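Local coordinates for uncharacterized protein ydaL (Escherichia coli, PDB 3QD7) that binds DNA and has DNA endonuclease activity, this chain being the piece of it that contains the Smr domain, at residues Q47-L52 and M63-F67; V79-K85 and S123-V128. One frame throughout, in Å; residues are numbered along the deposited sequence.

In the fold
Strand 25-27 and helix 37-40 precede the edge strand 49-51, with which the contacts begin: interaction 1 packs it against helix 57-73, closing a short loop of ten residues between 47-52 and 63-67. The chain then leaves the helix and enters strand 78-82, which lies parallel to 49-51; these three elements form a beta-alpha-beta unit. Interaction 2 follows in series, neither enclosing the first contact nor crossing it: 79-85 pairs with 123-128 across 37 residues that include helix 92-105 and strand 110-115. The two contacts meet in the sheet, where strand 78-82 sits between 49-51 and 125-130, and their centres are about 10 Å apart.

Interaction 1 of 2, residues Q47-L52 and M63-F67; sequences QASLNL and MVFSF
The ring of Phe67 carries Leu50 on one face: Leu50 CB stands almost exactly over the centre, 3.6 Å from the centroid and 8° off the ring normal, a CH-pi contact. At the ring's edge, in its plane, lies the backbone of Ala48, its C 3.7 Å from Phe67 CZ. Ser49 O comes to Phe67 CE1 obliquely, at 3.5 Å. With CG anti to the backbone N, Phe67 reaches out from the helix and lies alongside Leu50, the two side chains pointing opposite ways. This is the strand-to-helix half of a beta-alpha-beta unit, in which the axis of 63-67, part of helix 57-73, runs nearly antiparallel to strand 49-51, 9.8 Å away at closest approach (162°), before the chain enters strand 78-82. One turn back along the helix, Val64 CG2 meets the branches of two leucines, Leu50 CD2 at 3.8 Å and Leu52 CD2 at 3.9 Å, with the valine roughly perpendicular to both. Leu52 also touches Val96 and Val100 of helix 92-105. Met63 closes the other end: its chain bends at the thioether (chi3 82°), bringing CE to 3.7 Å from Asn51 O and 4.2 Å from Leu52 CD1.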
ATOM      1  N   GLN A  47      14.100   4.577   0.362  1.00 29.62           N
ATOM      2  CA  GLN A  47      13.851   3.889   1.611  1.00 29.15           C
ATOM      3  C   GLN A  47      12.384   4.002   2.048  1.00 32.82           C
ATOM      4  O   GLN A  47      11.951   3.358   3.010  1.00 29.14           O
ATOM      5  CB  GLN A  47      14.839   4.346   2.713  1.00 33.33           C
ATOM      6  CG  GLN A  47      14.649   5.754   3.261  1.00 36.71           C
ATOM      7  CD  GLN A  47      15.298   6.857   2.400  1.00 44.70           C
ATOM      8  OE1 GLN A  47      15.010   8.038   2.600  1.00 43.21           O
ATOM      9  NE2 GLN A  47      16.173   6.475   1.444  1.00 40.64           N
ATOM     10  N   ALA A  48      11.629   4.825   1.330  1.00 18.01           N
ATOM     11  CA  ALA A  48      10.195   5.020   1.595  1.00 19.01           C
ATOM     12  C   ALA A  48       9.417   4.183   0.645  1.00 16.71           C
ATOM     13  O   ALA A  48       8.241   4.420   0.463  1.00 15.91           O
ATOM     14  CB  ALA A  48       9.808   6.468   1.391  1.00 18.28           C
ATOM     15  N   SER A  49      10.062   3.219  -0.011  1.00 18.97           N
ATOM     16  CA  SER A  49       9.342   2.412  -0.974  1.00 18.97           C
ATOM     17  C   SER A  49       9.522   0.915  -0.724  1.00 18.81           C
ATOM     18  O   SER A  49      10.523   0.494  -0.177  1.00 21.04           O
ATOM     19  CB  SER A  49       9.704   2.821  -2.409  1.00 25.40           C
ATOM     20  OG  SER A  49      10.951   2.294  -2.799  1.00 27.92           O
ATOM     21  N   LEU A  50       8.501   0.137  -1.062  1.00 19.47           N
ATOM     22  CA  LEU A  50       8.484  -1.279  -0.799  1.00 19.02           C
ATOM     23  C   LEU A  50       8.241  -2.027  -2.108  1.00 20.55           C
ATOM     24  O   LEU A  50       7.196  -1.876  -2.727  1.00 23.22           O
ATOM     25  CB  LEU A  50       7.383  -1.603   0.226  1.00 21.47           C
ATOM     26  CG  LEU A  50       7.143  -3.080   0.528  1.00 21.25           C
ATOM     27  CD1 LEU A  50       8.338  -3.665   1.318  1.00 22.33           C
ATOM     28  CD2 LEU A  50       5.832  -3.289   1.279  1.00 21.00           C
ATOM     29  N   ASN A  51       9.197  -2.859  -2.502  1.00 21.46           N
ATOM     30  CA  ASN A  51       9.134  -3.613  -3.744  1.00 23.31           C
ATOM     31  C   ASN A  51       8.648  -5.071  -3.583  1.00 25.12           C
ATOM     32  O   ASN A  51       9.373  -5.940  -3.071  1.00 23.18           O
ATOM     33  CB  ASN A  51      10.511  -3.506  -4.443  1.00 25.21           C
ATOM     34  CG  ASN A  51      10.600  -4.301  -5.735  1.00 25.07           C
ATOM     35  OD1 ASN A  51      11.657  -4.350  -6.358  1.00 28.33           O
ATOM     36  ND2 ASN A  51       9.522  -4.909  -6.143  1.00 26.37           N
ATOM     37  N   LEU A  52       7.417  -5.331  -4.045  1.00 27.35           N
ATOM     38  CA  LEU A  52       6.723  -6.618  -3.867  1.00 22.93           C
ATOM     39  C   LEU A  52       6.699  -7.470  -5.133  1.00 25.89           C
ATOM     40  O   LEU A  52       6.017  -8.515  -5.187  1.00 23.15           O
ATOM     41  CB  LEU A  52       5.272  -6.348  -3.503  1.00 19.94           C
ATOM     42  CG  LEU A  52       4.795  -6.335  -2.054  1.00 22.98           C
ATOM     43  CD1 LEU A  52       5.896  -6.026  -1.098  1.00 20.95           C
ATOM     44  CD2 LEU A  52       3.584  -5.414  -1.882  1.00 15.23           C
ATOM     45  N   MET A  63       6.019  -8.682   4.503  1.00 21.21           N
ATOM     46  CA  MET A  63       6.777  -7.484   4.110  1.00 23.52           C
ATOM     47  C   MET A  63       5.993  -6.178   4.330  1.00 20.74           C
ATOM     48  O   MET A  63       6.516  -5.206   4.845  1.00 20.50           O
ATOM     49  CB  MET A  63       7.198  -7.594   2.632  1.00 23.30           C
ATOM     50  CG  MET A  63       8.201  -8.714   2.357  1.00 24.02           C
ATOM     51  SD  MET A  63       8.360  -9.078   0.594  1.00 30.45           S
ATOM     52  CE  MET A  63       9.502  -7.789   0.106  1.00 20.51           C
ATOM     53  N   VAL A  64       4.728  -6.166   3.945  1.00 19.23           N
ATOM     54  CA  VAL A  64       3.899  -4.961   4.096  1.00 22.82           C
ATOM     55  C   VAL A  64       3.761  -4.611   5.587  1.00 20.74           C
ATOM     56  O   VAL A  64       3.919  -3.462   5.996  1.00 18.05           O
ATOM     57  CB  VAL A  64       2.491  -5.173   3.395  1.00 22.81           C
ATOM     58  CG1 VAL A  64       1.483  -4.080   3.770  1.00 21.67           C
ATOM     59  CG2 VAL A  64       2.668  -5.283   1.861  1.00 14.87           C
ATOM     60  N   PHE A  65       3.468  -5.623   6.389  1.00 24.06           N
ATOM     61  CA  PHE A  65       3.319  -5.436   7.814  1.00 22.14           C
ATOM     62  C   PHE A  65       4.605  -4.892   8.403  1.00 25.02           C
ATOM     63  O   PHE A  65       4.605  -3.858   9.072  1.00 22.92           O
ATOM     64  CB  PHE A  65       2.937  -6.751   8.475  1.00 24.45           C
ATOM     65  CG  PHE A  65       2.783  -6.658   9.953  1.00 24.18           C
ATOM     66  CD1 PHE A  65       3.716  -7.261  10.798  1.00 23.04           C
ATOM     67  CD2 PHE A  65       1.695  -5.991  10.507  1.00 22.06           C
ATOM     68  CE1 PHE A  65       3.566  -7.201  12.185  1.00 24.81           C
ATOM     69  CE2 PHE A  65       1.537  -5.930  11.902  1.00 25.25           C
ATOM     70  CZ  PHE A  65       2.482  -6.527  12.731  1.00 24.09           C
ATOM     71  N   SER A  66       5.708  -5.576   8.126  1.00 23.92           N
ATOM     72  CA  SER A  66       7.006  -5.164   8.636  1.00 25.73           C
ATOM     73  C   SER A  66       7.428  -3.773   8.116  1.00 24.34           C
ATOM     74  O   SER A  66       7.963  -2.948   8.859  1.00 25.82           O
ATOM     75  CB  SER A  66       8.035  -6.235   8.249  1.00 28.28           C
ATOM     76  OG  SER A  66       9.286  -5.933   8.824  1.00 43.83           O
ATOM     77  N   PHE A  67       7.180  -3.518   6.828  1.00 18.84           N
ATOM     78  CA  PHE A  67       7.553  -2.240   6.202  1.00 19.28           C
ATOM     79  C   PHE A  67       6.752  -1.084   6.803  1.00 19.65           C
ATOM     80  O   PHE A  67       7.301  -0.039   7.146  1.00 18.54           O
ATOM     81  CB  PHE A  67       7.330  -2.314   4.680  1.00 18.95           C
ATOM     82  CG  PHE A  67       7.548  -1.004   3.961  1.00 19.47           C
ATOM     83  CD1 PHE A  67       8.850  -0.515   3.733  1.00 19.20           C
ATOM     84  CD2 PHE A  67       6.448  -0.267   3.483  1.00 16.20           C
ATOM     85  CE1 PHE A  67       9.055   0.699   3.037  1.00 21.02           C
ATOM     86  CE2 PHE A  67       6.650   0.939   2.784  1.00 19.56           C
ATOM     87  CZ  PHE A  67       7.955   1.424   2.566  1.00 16.65           C
TER

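Interaction 2 of 2, residues V79-K85 and S123-V128; sequences VLIIHGK and SGACYV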
ATOM      1  N   VAL A  79       4.620   6.651   1.902  1.00 17.32           N
ATOM      2  CA  VAL A  79       5.412   5.561   1.372  1.00 17.13           C
ATOM      3  C   VAL A  79       4.823   5.120   0.060  1.00 21.16           C
ATOM      4  O   VAL A  79       3.658   5.426  -0.248  1.00 20.84           O
ATOM      5  CB  VAL A  79       5.545   4.384   2.363  1.00 15.44           C
ATOM      6  CG1 VAL A  79       6.277   4.850   3.591  1.00 16.17           C
ATOM      7  CG2 VAL A  79       4.152   3.801   2.757  1.00 12.89           C
ATOM      8  N   LEU A  80       5.660   4.448  -0.718  1.00 18.86           N
ATOM      9  CA  LEU A  80       5.298   3.895  -2.004  1.00 17.81           C
ATOM     10  C   LEU A  80       5.285   2.379  -1.937  1.00 19.36           C
ATOM     11  O   LEU A  80       6.267   1.756  -1.520  1.00 23.26           O
ATOM     12  CB  LEU A  80       6.333   4.335  -3.066  1.00 19.74           C
ATOM     13  CG  LEU A  80       6.133   3.821  -4.497  1.00 24.18           C
ATOM     14  CD1 LEU A  80       4.845   4.411  -5.073  1.00 19.28           C
ATOM     15  CD2 LEU A  80       7.318   4.260  -5.323  1.00 23.08           C
ATOM     16  N   ILE A  81       4.195   1.757  -2.373  1.00 20.71           N
ATOM     17  CA  ILE A  81       4.211   0.307  -2.488  1.00 17.50           C
ATOM     18  C   ILE A  81       4.093  -0.136  -3.941  1.00 21.71           C
ATOM     19  O   ILE A  81       3.154   0.239  -4.632  1.00 20.16           O
ATOM     20  CB  ILE A  81       3.117  -0.366  -1.621  1.00 22.36           C
ATOM     21  CG1 ILE A  81       3.192   0.099  -0.150  1.00 20.07           C
ATOM     22  CG2 ILE A  81       3.226  -1.901  -1.730  1.00 19.04           C
ATOM     23  CD1 ILE A  81       2.032  -0.434   0.665  1.00 28.04           C
ATOM     24  N   ILE A  82       5.032  -0.981  -4.366  1.00 18.68           N
ATOM     25  CA  ILE A  82       5.125  -1.457  -5.735  1.00 18.65           C
ATOM     26  C   ILE A  82       4.625  -2.888  -5.836  1.00 20.84           C
ATOM     27  O   ILE A  82       5.297  -3.840  -5.397  1.00 20.29           O
ATOM     28  CB  ILE A  82       6.595  -1.404  -6.257  1.00 19.79           C
ATOM     29  CG1 ILE A  82       7.240  -0.050  -5.879  1.00 21.10           C
ATOM     30  CG2 ILE A  82       6.645  -1.671  -7.785  1.00 17.63           C
ATOM     31  CD1 ILE A  82       8.774  -0.026  -5.854  1.00 22.49           C
ATOM     32  N   HIS A  83       3.440  -3.047  -6.409  1.00 20.64           N
ATOM     33  CA  HIS A  83       2.846  -4.385  -6.578  1.00 23.44           C
ATOM     34  C   HIS A  83       2.973  -4.939  -8.001  1.00 23.14           C
ATOM     35  O   HIS A  83       2.968  -6.152  -8.187  1.00 23.08           O
ATOM     36  CB  HIS A  83       1.386  -4.368  -6.153  1.00 18.18           C
ATOM     37  CG  HIS A  83       0.611  -3.250  -6.763  1.00 21.41           C
ATOM     38  ND1 HIS A  83       0.176  -2.168  -6.034  1.00 24.12           N
ATOM     39  CD2 HIS A  83       0.216  -3.036  -8.039  1.00 16.25           C
ATOM     40  CE1 HIS A  83      -0.463  -1.337  -6.833  1.00 19.97           C
ATOM     41  NE2 HIS A  83      -0.438  -1.835  -8.058  1.00 21.32           N
ATOM     42  N   GLY A  84       3.083  -4.053  -8.995  1.00 21.58           N
ATOM     43  CA  GLY A  84       3.192  -4.480 -10.384  1.00 23.86           C
ATOM     44  C   GLY A  84       1.883  -4.342 -11.144  1.00 24.70           C
ATOM     45  O   GLY A  84       0.834  -4.122 -10.548  1.00 22.83           O
ATOM     46  N   LYS A  85       1.959  -4.467 -12.472  1.00 32.72           N
ATOM     47  CA  LYS A  85       0.781  -4.382 -13.340  1.00 35.33           C
ATOM     48  C   LYS A  85       0.437  -5.780 -13.841  1.00 38.53           C
ATOM     49  O   LYS A  85       1.311  -6.548 -14.220  1.00 37.91           O
ATOM     50  CB  LYS A  85       1.025  -3.431 -14.530  1.00 37.61           C
ATOM     51  CG  LYS A  85       1.634  -2.068 -14.182  1.00 50.42           C
ATOM     52  CD  LYS A  85       1.875  -1.215 -15.431  1.00 49.15           C
ATOM     53  CE  LYS A  85       2.513   0.148 -15.097  1.00 37.38           C
ATOM     54  NZ  LYS A  85       2.473   1.075 -16.312  1.00 21.75           N
ATOM     55  N   SER A 123       0.236   2.711 -12.584  1.00 26.26           N
ATOM     56  CA  SER A 123      -0.750   1.709 -12.173  1.00 30.08           C
ATOM     57  C   SER A 123      -0.129   0.448 -11.516  1.00 26.27           C
ATOM     58  O   SER A 123      -0.847  -0.402 -10.983  1.00 25.72           O
ATOM     59  CB  SER A 123      -1.674   1.347 -13.355  1.00 28.16           C
ATOM     60  OG  SER A 123      -1.087   0.341 -14.157  1.00 37.73           O
ATOM     61  N   GLY A 124       1.203   0.343 -11.522  1.00 22.13           N
ATOM     62  CA  GLY A 124       1.862  -0.753 -10.789  1.00 17.59           C
ATOM     63  C   GLY A 124       2.234  -0.438  -9.348  1.00 17.71           C
ATOM     64  O   GLY A 124       2.879  -1.259  -8.686  1.00 19.79           O
ATOM     65  N   ALA A 125       1.866   0.739  -8.844  1.00 16.46           N
ATOM     66  CA  ALA A 125       2.287   1.138  -7.483  1.00 18.71           C
ATOM     67  C   ALA A 125       1.280   2.018  -6.842  1.00 17.14           C
ATOM     68  O   ALA A 125       0.462   2.638  -7.542  1.00 20.70           O
ATOM     69  CB  ALA A 125       3.649   1.868  -7.547  1.00 13.34           C
ATOM     70  N   CYS A 126       1.314   2.137  -5.523  1.00 20.96           N
ATOM     71  CA  CYS A 126       0.471   3.143  -4.894  1.00 17.90           C
ATOM     72  C   CYS A 126       1.185   3.947  -3.808  1.00 23.13           C
ATOM     73  O   CYS A 126       2.085   3.443  -3.112  1.00 20.93           O
ATOM     74  CB  CYS A 126      -0.851   2.544  -4.392  1.00 28.23           C
ATOM     75  SG  CYS A 126      -0.650   1.460  -3.001  1.00 37.56           S
ATOM     76  N   TYR A 127       0.787   5.211  -3.720  1.00 16.72           N
ATOM     77  CA  TYR A 127       1.203   6.161  -2.699  1.00 18.41           C
ATOM     78  C   TYR A 127       0.369   5.875  -1.496  1.00 18.27           C
ATOM     79  O   TYR A 127      -0.829   5.624  -1.635  1.00 19.69           O
ATOM     80  CB  TYR A 127       0.827   7.588  -3.120  1.00 18.47           C
ATOM     81  CG  TYR A 127       1.587   8.112  -4.294  1.00 18.63           C
ATOM     82  CD1 TYR A 127       2.899   7.714  -4.511  1.00 19.51           C
ATOM     83  CD2 TYR A 127       1.013   9.031  -5.180  1.00 18.61           C
ATOM     84  CE1 TYR A 127       3.626   8.190  -5.562  1.00 22.23           C
ATOM     85  CE2 TYR A 127       1.743   9.517  -6.250  1.00 24.04           C
ATOM     86  CZ  TYR A 127       3.054   9.085  -6.423  1.00 23.57           C
ATOM     87  OH  TYR A 127       3.820   9.532  -7.454  1.00 28.06           O
ATOM     88  N   VAL A 128       0.961   5.988  -0.316  1.00 22.61           N
ATOM     89  CA  VAL A 128       0.232   5.780   0.911  1.00 20.09           C
ATOM     90  C   VAL A 128       0.527   6.959   1.856  1.00 26.73           C
ATOM     91  O   VAL A 128       1.695   7.319   2.069  1.00 23.03           O
ATOM     92  CB  VAL A 128       0.636   4.416   1.586  1.00 22.55           C
ATOM     93  CG1 VAL A 128      -0.201   4.130   2.841  1.00 18.86           C
ATOM     94  CG2 VAL A 128       0.582   3.259   0.597  1.00 22.13           C
TER
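Val79 and Val128 form a hydrogen-bonded pair at one end of an antiparallel ladder, which joins two inner strands, 78-82 and 125-130, of the mixed sheet in this alpha/beta Smr domain. Ile81 and Cys126 make the second hydrogen-bonded pair, Ile81 N to Cys126 O being nearly straight (2.8 Å, 171°), while Leu80-Tyr127 and Ile82-Ala125 are the non-hydrogen-bonded pairs. Past the strand end, Gly124 O accepts from two successive amides, His83 N at 2.9 Å and Gly84 N at 2.8 Å; the His83 bond is the more bent (131°).

Apolar contacts divide between the two faces. Beside helices 57-73 and 92-105, Val79 CG2 touches Val128 CB at 3.8 Å, and Ile81 CD1 reaches Val128 CG2. On the other face Leu80 CD1 lies between Ala125 CB (3.7 Å) and the ring of Tyr127, whose hydroxyl bonds to His120 ND1 and whose ring stacks with Tyr44.

The side-chain polar contacts centre on His83. With CG between the backbone N and carbonyl carbon, its imidazole folds back over 123-125, with Gly124 O 3.3 Å above one face, toward the rim. His83 NE2 donates to Ser123 O at 3.3 Å, the oxygen lying 15° out of the ring plane.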